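Local atomic coordinates of CRISPR-associated endonuclease Cas12b (Alicyclobacillus acidoterrestris, PDB entry 5U31), a protein that cuts double-stranded target DNA as an RNA-guided CRISPR endonuclease with a RuvC nuclease domain, defending the bacterium against mobile genetic elements. Residues 545-553 and 560-568; 568-578 and 809-820. The protein carries 3 engineered substitutions. All blocks are in the same frame, centred on the assembly; numbering follows the deposited sequence.

Contact 1: residues 545-553 and 560-568; sequences DYLAEHPDD and GLLSGLRVM
H550, the first residue past the end of helix 543-549, turns its imidazole against the backbone of L562. Along that side chain, CB and CG pass the carbonyl O of L562, with CB 3.4 Å from L562 O. ND1 donates to L562 O at 2.9 Å, the oxygen lying in the ring plane while the nitrogen stands above the carbonyl plane. CD2 rests over one face of the Y546 ring, toward its rim. The main chain adds a second bond, G564 N to H550 O at 3.1 Å. Y546, with CG anti to its backbone N (chi1 -178°), sends CE2 to L565 CD1, 3.8 Å apart, and G564 O meets its ring edge. Beyond P551, S563 OG in the type I turn 560-563 donates to D553 OD1 at 2.7 Å. D552 OD2 forms a salt bridge with R566 NH2 at 2.9 Å; the hydrogen bond within it is weak, being bent (121°), and the carboxylate and guanidinium planes are 81° apart. R566 NE is also bridged to E616. The loop leading into strand 566-572 is thus tied by polar bonds to the segment just after the helix, while Y546 and L547 of the helix add apolar contact, and R566 probably has its charge balanced by two acids.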
loop_
_atom_site.group_PDB
_atom_site.type_symbol
_atom_site.label_atom_id
_atom_site.label_comp_id
_atom_site.label_asym_id
_atom_site.label_seq_id
_atom_site.Cartn_x
_atom_site.Cartn_y
_atom_site.Cartn_z
ATOM N N ASP A 545 4.083 -27.730 26.818
ATOM C CA ASP A 545 2.814 -28.182 27.376
ATOM C C ASP A 545 1.684 -28.134 26.360
ATOM O O ASP A 545 0.729 -28.910 26.470
ATOM C CB ASP A 545 2.436 -27.332 28.588
ATOM C CG ASP A 545 3.387 -27.515 29.745
ATOM O OD1 ASP A 545 3.917 -28.634 29.911
ATOM O OD2 ASP A 545 3.600 -26.536 30.491
ATOM N N TYR A 546 1.761 -27.220 25.388
ATOM C CA TYR A 546 0.706 -27.113 24.384
ATOM C C TYR A 546 0.608 -28.390 23.555
ATOM O O TYR A 546 -0.489 -28.918 23.336
ATOM C CB TYR A 546 0.954 -25.895 23.489
ATOM C CG TYR A 546 -0.116 -25.682 22.435
ATOM C CD1 TYR A 546 -1.246 -24.921 22.707
ATOM C CD2 TYR A 546 0.004 -26.246 21.171
ATOM C CE1 TYR A 546 -2.226 -24.729 21.747
ATOM C CE2 TYR A 546 -0.969 -26.061 20.210
ATOM C CZ TYR A 546 -2.081 -25.303 20.500
ATOM O OH TYR A 546 -3.049 -25.123 19.538
ATOM N N LEU A 547 1.748 -28.904 23.086
ATOM C CA LEU A 547 1.730 -30.165 22.351
ATOM C C LEU A 547 1.194 -31.301 23.208
ATOM O O LEU A 547 0.558 -32.225 22.688
ATOM C CB LEU A 547 3.128 -30.504 21.842
ATOM C CG LEU A 547 3.478 -29.990 20.448
ATOM C CD1 LEU A 547 4.786 -30.605 19.996
ATOM C CD2 LEU A 547 2.366 -30.317 19.469
ATOM N N ALA A 548 1.438 -31.253 24.519
ATOM C CA ALA A 548 0.860 -32.250 25.411
ATOM C C ALA A 548 -0.658 -32.118 25.468
ATOM O O ALA A 548 -1.376 -33.124 25.478
ATOM C CB ALA A 548 1.471 -32.122 26.807
ATOM N N GLU A 549 -1.160 -30.883 25.495
ATOM C CA GLU A 549 -2.596 -30.634 25.520
ATOM C C GLU A 549 -3.233 -30.680 24.138
ATOM O O GLU A 549 -4.457 -30.806 24.042
ATOM C CB GLU A 549 -2.882 -29.273 26.163
ATOM C CG GLU A 549 -2.795 -29.260 27.681
ATOM C CD GLU A 549 -4.049 -29.809 28.337
ATOM O OE1 GLU A 549 -5.117 -29.792 27.686
ATOM O OE2 GLU A 549 -3.966 -30.259 29.500
ATOM N N HIS A 550 -2.443 -30.574 23.070
ATOM C CA HIS A 550 -2.969 -30.526 21.705
ATOM C C HIS A 550 -2.122 -31.411 20.804
ATOM O O HIS A 550 -1.335 -30.925 19.983
ATOM C CB HIS A 550 -2.999 -29.088 21.186
ATOM C CG HIS A 550 -3.780 -28.149 22.050
ATOM N ND1 HIS A 550 -5.056 -27.737 21.736
ATOM C CD2 HIS A 550 -3.464 -27.541 23.217
ATOM C CE1 HIS A 550 -5.494 -26.913 22.671
ATOM N NE2 HIS A 550 -4.546 -26.778 23.582
ATOM N N PRO A 551 -2.271 -32.725 20.918
ATOM C CA PRO A 551 -1.481 -33.627 20.079
ATOM C C PRO A 551 -2.078 -33.770 18.690
ATOM O O PRO A 551 -3.295 -33.713 18.498
ATOM C CB PRO A 551 -1.536 -34.959 20.843
ATOM C CG PRO A 551 -2.421 -34.713 22.065
ATOM C CD PRO A 551 -3.186 -33.465 21.795
ATOM N N ASP A 552 -1.189 -33.948 17.714
ATOM C CA ASP A 552 -1.613 -34.170 16.337
ATOM C C ASP A 552 -2.450 -35.437 16.245
ATOM O O ASP A 552 -2.024 -36.512 16.677
ATOM C CB ASP A 552 -0.401 -34.282 15.412
ATOM C CG ASP A 552 0.540 -33.101 15.527
ATOM O OD1 ASP A 552 1.286 -33.029 16.528
ATOM O OD2 ASP A 552 0.543 -32.251 14.611
ATOM N N ASP A 553 -3.647 -35.307 15.673
ATOM C CA ASP A 553 -4.561 -36.431 15.527
ATOM C C ASP A 553 -5.010 -36.631 14.086
ATOM O O ASP A 553 -5.878 -37.473 13.831
ATOM C CB ASP A 553 -5.779 -36.241 16.430
ATOM C CG ASP A 553 -6.396 -34.870 16.285
ATOM O OD1 ASP A 553 -6.201 -34.232 15.226
ATOM O OD2 ASP A 553 -7.064 -34.424 17.239
ATOM N N GLY A 560 -8.793 -29.154 12.358
ATOM C CA GLY A 560 -7.543 -29.527 12.986
ATOM C C GLY A 560 -6.777 -28.411 13.655
ATOM O O GLY A 560 -5.624 -28.627 14.054
ATOM N N LEU A 561 -7.365 -27.223 13.803
ATOM C CA LEU A 561 -6.647 -26.104 14.401
ATOM C C LEU A 561 -6.366 -26.307 15.882
ATOM O O LEU A 561 -5.518 -25.601 16.435
ATOM C CB LEU A 561 -7.436 -24.813 14.202
ATOM C CG LEU A 561 -7.416 -24.236 12.788
ATOM C CD1 LEU A 561 -8.414 -23.099 12.671
ATOM C CD2 LEU A 561 -6.011 -23.761 12.430
ATOM N N LEU A 562 -7.051 -27.238 16.539
ATOM C CA LEU A 562 -6.839 -27.481 17.957
ATOM C C LEU A 562 -5.968 -28.700 18.212
ATOM O O LEU A 562 -5.855 -29.141 19.361
ATOM C CB LEU A 562 -8.181 -27.628 18.679
ATOM C CG LEU A 562 -9.060 -26.380 18.816
ATOM C CD1 LEU A 562 -9.864 -26.434 20.108
ATOM C CD2 LEU A 562 -8.240 -25.096 18.752
ATOM N N SER A 563 -5.345 -29.247 17.172
ATOM C CA SER A 563 -4.485 -30.416 17.297
ATOM C C SER A 563 -3.256 -30.200 16.430
ATOM O O SER A 563 -3.376 -30.006 15.216
ATOM C CB SER A 563 -5.221 -31.689 16.880
ATOM O OG SER A 563 -5.561 -31.647 15.505
ATOM N N GLY A 564 -2.083 -30.239 17.050
ATOM C CA GLY A 564 -0.848 -29.936 16.366
ATOM C C GLY A 564 -0.497 -28.463 16.450
ATOM O O GLY A 564 -1.271 -27.623 16.915
ATOM N N LEU A 565 0.711 -28.149 15.987
ATOM C CA LEU A 565 1.206 -26.774 16.014
ATOM C C LEU A 565 2.098 -26.590 14.788
ATOM O O LEU A 565 3.243 -27.049 14.779
ATOM C CB LEU A 565 1.956 -26.492 17.309
ATOM C CG LEU A 565 2.278 -25.030 17.623
ATOM C CD1 LEU A 565 1.016 -24.179 17.592
ATOM C CD2 LEU A 565 2.972 -24.917 18.971
ATOM N N ARG A 566 1.564 -25.925 13.762
ATOM C CA ARG A 566 2.255 -25.745 12.494
ATOM C C ARG A 566 2.281 -24.275 12.107
ATOM O O ARG A 566 1.339 -23.526 12.377
ATOM C CB ARG A 566 1.590 -26.540 11.366
ATOM C CG ARG A 566 1.636 -28.035 11.545
ATOM C CD ARG A 566 0.714 -28.742 10.568
ATOM N NE ARG A 566 0.993 -30.172 10.565
ATOM C CZ ARG A 566 0.470 -31.030 11.431
ATOM N NH1 ARG A 566 0.792 -32.315 11.368
ATOM N NH2 ARG A 566 -0.376 -30.604 12.357
ATOM N N VAL A 567 3.366 -23.878 11.448
ATOM C CA VAL A 567 3.565 -22.509 10.990
ATOM C C VAL A 567 3.893 -22.547 9.505
ATOM O O VAL A 567 4.719 -23.356 9.069
ATOM C CB VAL A 567 4.691 -21.803 11.770
ATOM C CG1 VAL A 567 4.921 -20.404 11.220
ATOM C CG2 VAL A 567 4.371 -21.756 13.255
HETATM N N MSE A 568 3.252 -21.680 8.734
HETATM C CA MSE A 568 3.573 -21.579 7.320
HETATM C C MSE A 568 4.249 -20.249 7.021
HETATM O O MSE A 568 3.694 -19.190 7.304
HETATM C CB MSE A 568 2.318 -21.732 6.467
HETATM C CG MSE A 568 2.610 -21.817 4.987
HETATM SE SE MSE A 568 0.995 -21.777 3.909
HETATM C CE MSE A 568 0.471 -19.937 4.267
#

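Contact 2: residues 568-578 and 809-820. Engineered in segment 568-578: A571 (natural residue Asp). With nucleotides of chain E; nucleotides of chain B.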
loop_
_atom_site.group_PDB
_atom_site.type_symbol
_atom_site.label_atom_id
_atom_site.label_comp_id
_atom_site.label_asym_id
_atom_site.label_seq_id
_atom_site.Cartn_x
_atom_site.Cartn_y
_atom_site.Cartn_z
HETATM N N MSE A 568 3.252 -21.680 8.734
HETATM C CA MSE A 568 3.573 -21.579 7.320
HETATM C C MSE A 568 4.249 -20.249 7.021
HETATM O O MSE A 568 3.694 -19.190 7.304
HETATM C CB MSE A 568 2.318 -21.732 6.467
HETATM C CG MSE A 568 2.610 -21.817 4.987
HETATM SE SE MSE A 568 0.995 -21.777 3.909
HETATM C CE MSE A 568 0.471 -19.937 4.267
ATOM N N SER A 569 5.453 -20.300 6.461
ATOM C CA SER A 569 6.161 -19.088 6.080
ATOM C C SER A 569 5.916 -18.806 4.607
ATOM O O SER A 569 5.792 -19.729 3.799
ATOM C CB SER A 569 7.659 -19.208 6.362
ATOM O OG SER A 569 8.203 -20.358 5.748
ATOM N N VAL A 570 5.831 -17.525 4.264
ATOM C CA VAL A 570 5.429 -17.098 2.932
ATOM C C VAL A 570 6.431 -16.080 2.420
ATOM O O VAL A 570 6.703 -15.079 3.091
ATOM C CB VAL A 570 4.012 -16.496 2.933
ATOM C CG1 VAL A 570 3.612 -16.083 1.527
ATOM C CG2 VAL A 570 3.020 -17.477 3.513
ATOM N N ALA A 571 6.964 -16.323 1.227
ATOM C CA ALA A 571 7.881 -15.404 0.562
ATOM C C ALA A 571 7.158 -14.796 -0.634
ATOM O O ALA A 571 7.056 -15.423 -1.693
ATOM C CB ALA A 571 9.160 -16.116 0.138
ATOM N N LEU A 572 6.655 -13.576 -0.463
ATOM C CA LEU A 572 6.002 -12.877 -1.559
ATOM C C LEU A 572 7.016 -12.493 -2.628
ATOM O O LEU A 572 8.173 -12.173 -2.337
ATOM C CB LEU A 572 5.294 -11.623 -1.051
ATOM C CG LEU A 572 4.228 -11.821 0.025
ATOM C CD1 LEU A 572 3.753 -10.476 0.552
ATOM C CD2 LEU A 572 3.065 -12.639 -0.519
ATOM N N GLY A 573 6.564 -12.519 -3.877
ATOM C CA GLY A 573 7.415 -12.159 -4.992
ATOM C C GLY A 573 6.585 -11.689 -6.165
ATOM O O GLY A 573 5.352 -11.695 -6.130
ATOM N N LEU A 574 7.290 -11.272 -7.216
ATOM C CA LEU A 574 6.661 -10.836 -8.455
ATOM C C LEU A 574 6.545 -11.974 -9.460
ATOM O O LEU A 574 5.491 -12.154 -10.077
ATOM C CB LEU A 574 7.448 -9.672 -9.060
ATOM C CG LEU A 574 7.387 -8.389 -8.235
ATOM C CD1 LEU A 574 8.022 -7.227 -8.979
ATOM C CD2 LEU A 574 5.944 -8.110 -7.946
ATOM N N ARG A 575 7.624 -12.743 -9.635
ATOM C CA ARG A 575 7.590 -13.893 -10.534
ATOM C C ARG A 575 6.607 -14.946 -10.039
ATOM O O ARG A 575 5.737 -15.405 -10.788
ATOM C CB ARG A 575 8.988 -14.488 -10.666
ATOM C CG ARG A 575 10.033 -13.513 -11.148
ATOM C CD ARG A 575 11.326 -13.739 -10.405
ATOM N NE ARG A 575 12.457 -13.073 -11.038
ATOM C CZ ARG A 575 13.675 -13.032 -10.513
ATOM N NH1 ARG A 575 13.908 -13.615 -9.344
ATOM N NH2 ARG A 575 14.656 -12.410 -11.151
ATOM N N THR A 576 6.749 -15.357 -8.782
ATOM C CA THR A 576 5.774 -16.203 -8.106
ATOM C C THR A 576 5.157 -15.402 -6.972
ATOM O O THR A 576 5.878 -14.859 -6.128
ATOM C CB THR A 576 6.418 -17.476 -7.558
ATOM O OG1 THR A 576 7.273 -17.142 -6.458
ATOM C CG2 THR A 576 7.232 -18.153 -8.634
ATOM N N SER A 577 3.825 -15.323 -6.957
ATOM C CA SER A 577 3.158 -14.460 -5.990
ATOM C C SER A 577 3.491 -14.871 -4.563
ATOM O O SER A 577 3.733 -14.014 -3.704
ATOM C CB SER A 577 1.647 -14.480 -6.226
ATOM O OG SER A 577 1.325 -13.892 -7.476
ATOM N N ALA A 578 3.535 -16.173 -4.295
ATOM C CA ALA A 578 3.785 -16.656 -2.944
ATOM C C ALA A 578 4.498 -17.996 -3.001
ATOM O O ALA A 578 4.107 -18.876 -3.771
ATOM C CB ALA A 578 2.479 -16.793 -2.156
ATOM N N ARG A 809 -6.323 -9.606 -8.329
ATOM C CA ARG A 809 -5.072 -10.271 -7.995
ATOM C C ARG A 809 -4.836 -10.263 -6.493
ATOM O O ARG A 809 -4.434 -11.278 -5.914
ATOM C CB ARG A 809 -3.917 -9.591 -8.729
ATOM C CG ARG A 809 -2.561 -9.905 -8.152
ATOM C CD ARG A 809 -1.445 -9.287 -8.967
ATOM N NE ARG A 809 -0.225 -9.197 -8.175
ATOM C CZ ARG A 809 0.658 -10.180 -8.043
ATOM N NH1 ARG A 809 1.735 -10.001 -7.291
ATOM N NH2 ARG A 809 0.468 -11.340 -8.664
ATOM N N LEU A 810 -5.111 -9.129 -5.844
ATOM C CA LEU A 810 -4.855 -8.995 -4.415
ATOM C C LEU A 810 -5.708 -9.952 -3.595
ATOM O O LEU A 810 -5.222 -10.574 -2.645
ATOM C CB LEU A 810 -5.125 -7.562 -3.976
ATOM C CG LEU A 810 -4.679 -7.264 -2.554
ATOM C CD1 LEU A 810 -3.165 -7.167 -2.523
ATOM C CD2 LEU A 810 -5.306 -5.979 -2.094
ATOM N N LYS A 811 -6.994 -10.062 -3.929
ATOM C CA LYS A 811 -7.892 -10.885 -3.133
ATOM C C LYS A 811 -7.651 -12.366 -3.386
ATOM O O LYS A 811 -7.777 -13.186 -2.469
ATOM C CB LYS A 811 -9.341 -10.513 -3.431
ATOM C CG LYS A 811 -9.699 -9.110 -3.028
ATOM C CD LYS A 811 -11.090 -8.752 -3.500
ATOM C CE LYS A 811 -11.502 -7.374 -3.011
ATOM N NZ LYS A 811 -12.823 -6.982 -3.559
ATOM N N LYS A 812 -7.316 -12.729 -4.623
ATOM C CA LYS A 812 -7.041 -14.130 -4.915
ATOM C C LYS A 812 -5.697 -14.563 -4.345
ATOM O O LYS A 812 -5.532 -15.731 -3.971
ATOM C CB LYS A 812 -7.101 -14.368 -6.422
ATOM C CG LYS A 812 -8.506 -14.253 -6.991
ATOM C CD LYS A 812 -8.516 -14.443 -8.490
ATOM C CE LYS A 812 -9.929 -14.526 -9.034
ATOM N NZ LYS A 812 -9.916 -14.778 -10.500
ATOM N N LEU A 813 -4.736 -13.640 -4.263
ATOM C CA LEU A 813 -3.459 -13.938 -3.620
ATOM C C LEU A 813 -3.659 -14.283 -2.152
ATOM O O LEU A 813 -3.193 -15.324 -1.675
ATOM C CB LEU A 813 -2.519 -12.744 -3.758
ATOM C CG LEU A 813 -1.026 -12.974 -3.997
ATOM C CD1 LEU A 813 -0.278 -11.691 -3.671
ATOM C CD2 LEU A 813 -0.467 -14.144 -3.192
ATOM N N ALA A 814 -4.351 -13.409 -1.416
ATOM C CA ALA A 814 -4.588 -13.655 0.002
ATOM C C ALA A 814 -5.400 -14.927 0.218
ATOM O O ALA A 814 -5.133 -15.691 1.153
ATOM C CB ALA A 814 -5.289 -12.452 0.631
ATOM N N ASP A 815 -6.394 -15.180 -0.633
ATOM C CA ASP A 815 -7.198 -16.378 -0.442
ATOM C C ASP A 815 -6.371 -17.636 -0.676
ATOM O O ASP A 815 -6.485 -18.606 0.082
ATOM C CB ASP A 815 -8.420 -16.353 -1.354
ATOM C CG ASP A 815 -9.318 -17.550 -1.148
ATOM O OD1 ASP A 815 -10.071 -17.578 -0.147
ATOM O OD2 ASP A 815 -9.259 -18.471 -1.986
ATOM N N ARG A 816 -5.522 -17.631 -1.709
ATOM C CA ARG A 816 -4.648 -18.776 -1.948
ATOM C C ARG A 816 -3.765 -19.052 -0.741
ATOM O O ARG A 816 -3.607 -20.208 -0.330
ATOM C CB ARG A 816 -3.786 -18.543 -3.190
ATOM C CG ARG A 816 -4.426 -19.014 -4.485
ATOM C CD ARG A 816 -3.412 -19.694 -5.391
ATOM N NE ARG A 816 -2.928 -20.950 -4.826
ATOM C CZ ARG A 816 -2.076 -21.765 -5.439
ATOM N NH1 ARG A 816 -1.688 -22.888 -4.853
ATOM N NH2 ARG A 816 -1.612 -21.457 -6.643
ATOM N N ILE A 817 -3.188 -18.000 -0.155
ATOM C CA ILE A 817 -2.321 -18.182 1.003
ATOM C C ILE A 817 -3.106 -18.773 2.165
ATOM O O ILE A 817 -2.628 -19.671 2.869
ATOM C CB ILE A 817 -1.657 -16.847 1.385
ATOM C CG1 ILE A 817 -0.799 -16.322 0.229
ATOM C CG2 ILE A 817 -0.823 -17.014 2.642
ATOM C CD1 ILE A 817 -0.264 -14.915 0.447
ATOM N N ILE A 818 -4.336 -18.302 2.366
ATOM C CA ILE A 818 -5.123 -18.748 3.508
ATOM C C ILE A 818 -5.636 -20.162 3.288
ATOM O O ILE A 818 -5.585 -21.004 4.193
ATOM C CB ILE A 818 -6.262 -17.752 3.774
ATOM C CG1 ILE A 818 -5.669 -16.468 4.334
ATOM C CG2 ILE A 818 -7.297 -18.332 4.725
ATOM C CD1 ILE A 818 -6.679 -15.537 4.841
HETATM N N MSE A 819 -6.122 -20.453 2.092
HETATM C CA MSE A 819 -6.570 -21.799 1.776
HETATM C C MSE A 819 -5.461 -22.840 1.948
HETATM O O MSE A 819 -5.713 -23.944 2.427
HETATM C CB MSE A 819 -7.124 -21.835 0.362
HETATM C CG MSE A 819 -8.468 -21.150 0.263
HETATM SE SE MSE A 819 -9.764 -21.955 1.481
HETATM C CE MSE A 819 -10.895 -20.379 1.742
ATOM N N GLU A 820 -4.233 -22.475 1.568
ATOM C CA GLU A 820 -3.096 -23.365 1.783
ATOM C C GLU A 820 -2.760 -23.488 3.263
ATOM O O GLU A 820 -2.481 -24.589 3.754
ATOM C CB GLU A 820 -1.883 -22.867 0.999
ATOM C CG GLU A 820 -1.567 -23.690 -0.239
ATOM C CD GLU A 820 -0.765 -24.935 0.072
ATOM O OE1 GLU A 820 -0.040 -24.932 1.084
ATOM O OE2 GLU A 820 -0.861 -25.919 -0.687
ATOM P P DT E 6 11.206 -11.188 -7.197
ATOM O OP1 DT E 6 10.019 -11.900 -7.725
ATOM O OP2 DT E 6 12.266 -11.947 -6.499
ATOM O "O5'" DT E 6 11.888 -10.376 -8.391
ATOM C "C5'" DT E 6 11.124 -9.448 -9.138
ATOM C "C4'" DT E 6 12.026 -8.563 -9.974
ATOM O "O4'" DT E 6 13.037 -7.966 -9.125
ATOM C "C3'" DT E 6 12.766 -9.294 -11.087
ATOM O "O3'" DT E 6 12.548 -8.649 -12.321
ATOM C "C2'" DT E 6 14.234 -9.240 -10.676
ATOM C "C1'" DT E 6 14.286 -8.030 -9.759
ATOM N N1 DT E 6 15.328 -8.160 -8.717
ATOM C C2 DT E 6 16.442 -7.361 -8.777
ATOM O O2 DT E 6 16.614 -6.523 -9.643
ATOM N N3 DT E 6 17.348 -7.572 -7.773
ATOM C C4 DT E 6 17.257 -8.491 -6.743
ATOM O O4 DT E 6 18.126 -8.605 -5.887
ATOM C C5 DT E 6 16.066 -9.305 -6.747
ATOM C C7 DT E 6 15.853 -10.338 -5.681
ATOM C C6 DT E 6 15.171 -9.106 -7.725
ATOM P P A B 91 -12.482 -19.563 -5.707
ATOM O OP1 A B 91 -11.747 -20.357 -4.684
ATOM O OP2 A B 91 -13.881 -19.905 -6.066
ATOM O "O5'" A B 91 -12.411 -18.042 -5.250
ATOM C "C5'" A B 91 -11.183 -17.511 -4.794
ATOM C "C4'" A B 91 -11.153 -16.009 -4.871
ATOM O "O4'" A B 91 -11.520 -15.565 -6.201
ATOM C "C3'" A B 91 -12.125 -15.280 -3.967
ATOM O "O3'" A B 91 -11.675 -15.214 -2.628
ATOM C "C2'" A B 91 -12.232 -13.924 -4.643
ATOM O "O2'" A B 91 -11.077 -13.146 -4.372
ATOM C "C1'" A B 91 -12.193 -14.327 -6.116
ATOM N N9 A B 91 -13.544 -14.477 -6.693
ATOM C C8 A B 91 -14.233 -15.631 -6.970
ATOM N N7 A B 91 -15.417 -15.414 -7.492
ATOM C C5 A B 91 -15.515 -14.028 -7.562
ATOM C C6 A B 91 -16.525 -13.157 -8.019
ATOM N N6 A B 91 -17.694 -13.556 -8.521
ATOM N N1 A B 91 -16.291 -11.831 -7.947
ATOM C C2 A B 91 -15.126 -11.411 -7.448
ATOM N N3 A B 91 -14.104 -12.125 -6.987
ATOM C C4 A B 91 -14.364 -13.442 -7.074
ATOM P P G B 9 2.063 -34.128 -1.484
ATOM O OP1 G B 9 0.879 -33.882 -0.626
ATOM O OP2 G B 9 2.761 -35.440 -1.432
ATOM O "O5'" G B 9 1.634 -33.866 -2.995
ATOM C "C5'" G B 9 0.831 -32.746 -3.355
ATOM C "C4'" G B 9 0.799 -32.569 -4.852
ATOM O "O4'" G B 9 -0.213 -31.590 -5.223
ATOM C "C3'" G B 9 2.109 -32.097 -5.486
ATOM O "O3'" G B 9 2.321 -32.791 -6.709
ATOM C "C2'" G B 9 1.838 -30.624 -5.779
ATOM O "O2'" G B 9 2.595 -30.085 -6.840
ATOM C "C1'" G B 9 0.353 -30.649 -6.107
ATOM N N9 G B 9 -0.315 -29.359 -5.936
ATOM C C8 G B 9 -0.923 -28.631 -6.930
ATOM N N7 G B 9 -1.420 -27.505 -6.505
ATOM C C5 G B 9 -1.112 -27.486 -5.151
ATOM C C6 G B 9 -1.400 -26.510 -4.167
ATOM O O6 G B 9 -2.000 -25.438 -4.297
ATOM N N1 G B 9 -0.914 -26.881 -2.921
ATOM C C2 G B 9 -0.234 -28.038 -2.649
ATOM N N2 G B 9 0.148 -28.191 -1.372
ATOM N N3 G B 9 0.044 -28.961 -3.556
ATOM C C4 G B 9 -0.423 -28.621 -4.779
#
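I817 sits at the apolar centre, its branches divided among three side chains of strand 566-572. CG2 takes the methyl end of selenomethionine M568, 3.6 Å from M568 CE, and also V570, 4.0 Å from V570 CG2; CD1 points to L572 CD2. M568 runs extended to its selenium and then bends (chi3 68°), which brings CE across I817 at about a right angle. One turn earlier on the helix, L813 CD2 packs on S577 CB at 3.7 Å, and A578 CB fits between L813 and I817. Strand 568-572 and helix 809-820 run nearly antiparallel, at 154°, with their axes 10.4 Å apart at closest approach. This is the RNase H-like fold of RuvC: helix 796-822, which precedes strand 845-850 in the chain, lies over one face of the mixed sheet that holds strands 566-572, 578-587 and 845-850. M568 and V570 point to it, whereas S569 bonds A982 of helix 977-990. A571, an Asp in the natural protein at a position assigned to the RuvC active site, takes no part in the helix packing. Nearer the polar edge, R809 NH2 donates to S577 OG at 2.9 Å, with that oxygen 28° out of the guanidinium plane; R809 NH2 also bonds N757 O, and S577 OG bonds E626. Past the strand, L574 N and R575 N both hydrogen-bond OP1 of DT6 of chain E, at 2.8 and 3.2 Å, while the R575 guanidinium lays one face over its O5'. The helix belongs to the 801-820 region that binds the sgRNA: K811 and K812 meet adenosine 91 of chain B, and guanosine 9 of chain B donates from N2 to E820 OE2 at 2.6 Å, with E820 OE1 held by R617.

Contacts 1 and 2 follow one another along strand 566-572 and share M568, with centres 24 Å apart. Contact 1 fastens the entry of the strand to the preceding helix and loop, about 34 Å from the centre of the chain; contact 2 packs M568, V570 and L572 of it, with S577 and A578 beyond it, on helix 796-822, about 16 Å from that centre. Contact 2 is also the one at the nuclease site: the side chain of L572 lies about 7 Å from that of A849, and G573 about 7 Å from A978; these two and A571 are all assigned to the active site and changed here. Contact 1 comes no nearer than about 8 Å to nucleic acid, whereas contact 2 touches both DNA and guide RNA.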